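Local coordinates for glycosylation Associate Protein 1 (Streptococcus agalactiae serotype V, PDB 6OYC) that probably acts in the accessory Sec system, forming a complex with partner Asp proteins that supports glycosylation and secretion of a surface adhesin, at residues R180-L183 with H188-E191. Residues are numbered along the deposited sequence; the frame is centred on the assembly and turned at random.
Sequences REYL and HHVE
The rings of Tyr182 and His189 run in the same direction, their planes tilted by only 14°, but displaced so that one ring hardly covers the other. Tyr182 CD1 sits above one imidazole face, toward its rim, 3.6 Å from His189 CE1. His189 is turned there by its first torsion (chi1 85°), which sets CG between the backbone N and the carbonyl carbon. In its own ring plane, His189 NE2 donates to Glu191 OE2 (2.9 Å) on the anti side of the carboxylate, somewhat out of the carboxylate plane, while Asp187 bonds to ND1; with both nitrogens engaged, the ring's rotation is fixed, and the two acidic partners would favour a protonated imidazole. The Glu191 carboxylate crosses the tyrosine at 55° between planes and brings OE2 within 3.4 Å of Tyr182 CE1. Between the two strands the antiparallel backbones are joined by a reciprocal pair of hydrogen bonds between Arg180 and Glu191 and by a nearly straight one from Tyr182 N to His189 O (3.0 Å). On the other sheet face, Glu181 CG meets Val190 CG2, and a water donates to both Glu181 OE2 and His188 O; Glu181 OE1 forms a salt bridge with Arg13 and a hydrogen bond with Tyr170. The contact closes the hairpin of strands 177-182 and 190-192 near one end of the long antiparallel sheet, between strands 164-171 and 204-205, where Glu181 and Val190 pack on Ile208 of helix 208-223.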
loop_
_atom_site.group_PDB
_atom_site.type_symbol
_atom_site.label_atom_id
_atom_site.label_comp_id
_atom_site.label_asym_id
_atom_site.label_seq_id
_atom_site.Cartn_x
_atom_site.Cartn_y
_atom_site.Cartn_z
ATOM N N ARG A 180 -26.120 -12.450 -2.791
ATOM C CA ARG A 180 -25.907 -12.439 -1.351
ATOM C C ARG A 180 -24.819 -13.447 -0.996
ATOM O O ARG A 180 -24.869 -14.599 -1.445
ATOM C CB ARG A 180 -27.197 -12.762 -0.602
ATOM C CG ARG A 180 -26.977 -13.148 0.850
ATOM C CD ARG A 180 -28.305 -13.309 1.578
ATOM N NE ARG A 180 -29.185 -12.175 1.330
ATOM C CZ ARG A 180 -30.367 -12.016 1.910
ATOM N NH1 ARG A 180 -30.797 -12.918 2.784
ATOM N NH2 ARG A 180 -31.109 -10.949 1.633
ATOM N N GLU A 181 -23.839 -13.007 -0.211
ATOM C CA GLU A 181 -22.718 -13.824 0.243
ATOM C C GLU A 181 -22.842 -13.994 1.747
ATOM O O GLU A 181 -22.795 -13.005 2.482
ATOM C CB GLU A 181 -21.366 -13.174 -0.096
ATOM C CG GLU A 181 -20.147 -13.947 0.437
ATOM C CD GLU A 181 -18.825 -13.157 0.381
ATOM O OE1 GLU A 181 -18.813 -11.915 0.174
ATOM O OE2 GLU A 181 -17.775 -13.798 0.540
ATOM N N TYR A 182 -22.997 -15.238 2.198
ATOM C CA TYR A 182 -23.120 -15.523 3.619
ATOM C C TYR A 182 -21.751 -15.491 4.295
ATOM O O TYR A 182 -20.720 -15.760 3.668
ATOM C CB TYR A 182 -23.827 -16.874 3.832
ATOM C CG TYR A 182 -25.336 -16.758 3.636
ATOM C CD1 TYR A 182 -25.888 -16.758 2.360
ATOM C CD2 TYR A 182 -26.192 -16.597 4.724
ATOM C CE1 TYR A 182 -27.267 -16.635 2.163
ATOM C CE2 TYR A 182 -27.567 -16.467 4.549
ATOM C CZ TYR A 182 -28.096 -16.487 3.261
ATOM O OH TYR A 182 -29.454 -16.350 3.075
ATOM N N LEU A 183 -21.754 -15.158 5.602
ATOM C CA LEU A 183 -20.544 -14.816 6.349
ATOM C C LEU A 183 -20.457 -15.538 7.691
ATOM O O LEU A 183 -19.737 -15.085 8.580
ATOM C CB LEU A 183 -20.468 -13.300 6.588
ATOM C CG LEU A 183 -20.479 -12.388 5.353
ATOM C CD1 LEU A 183 -20.526 -10.917 5.769
ATOM C CD2 LEU A 183 -19.279 -12.678 4.425
ATOM N N HIS A 188 -20.263 -19.827 3.931
ATOM C CA HIS A 188 -19.837 -18.685 3.134
ATOM C C HIS A 188 -20.387 -18.765 1.722
ATOM O O HIS A 188 -19.790 -18.202 0.803
ATOM C CB HIS A 188 -18.309 -18.581 3.101
ATOM C CG HIS A 188 -17.685 -18.432 4.453
ATOM N ND1 HIS A 188 -16.607 -19.189 4.864
ATOM C CD2 HIS A 188 -17.987 -17.614 5.489
ATOM C CE1 HIS A 188 -16.278 -18.848 6.098
ATOM N NE2 HIS A 188 -17.103 -17.897 6.501
ATOM N N HIS A 189 -21.507 -19.466 1.523
ATOM C CA HIS A 189 -21.976 -19.707 0.169
ATOM C C HIS A 189 -22.652 -18.455 -0.394
ATOM O O HIS A 189 -23.050 -17.546 0.343
ATOM C CB HIS A 189 -22.932 -20.909 0.134
ATOM C CG HIS A 189 -24.354 -20.571 0.452
ATOM N ND1 HIS A 189 -24.857 -20.608 1.735
ATOM C CD2 HIS A 189 -25.381 -20.188 -0.344
ATOM C CE1 HIS A 189 -26.130 -20.251 1.718
ATOM N NE2 HIS A 189 -26.474 -19.991 0.469
ATOM N N VAL A 190 -22.796 -18.431 -1.719
ATOM C CA VAL A 190 -23.247 -17.259 -2.457
ATOM C C VAL A 190 -24.535 -17.613 -3.197
ATOM O O VAL A 190 -24.590 -18.637 -3.890
ATOM C CB VAL A 190 -22.153 -16.780 -3.436
ATOM C CG1 VAL A 190 -22.602 -15.549 -4.244
ATOM C CG2 VAL A 190 -20.861 -16.474 -2.693
ATOM N N GLU A 191 -25.562 -16.764 -3.064
ATOM C CA GLU A 191 -26.835 -16.927 -3.768
ATOM C C GLU A 191 -26.985 -15.815 -4.797
ATOM O O GLU A 191 -27.016 -14.632 -4.442
ATOM C CB GLU A 191 -28.028 -16.907 -2.806
ATOM C CG GLU A 191 -28.122 -18.111 -1.860
ATOM C CD GLU A 191 -29.097 -17.896 -0.684
ATOM O OE1 GLU A 191 -29.857 -16.896 -0.710
ATOM O OE2 GLU A 191 -29.108 -18.735 0.266
HETATM O O HOH W 1 -17.612 -16.680 0.073
#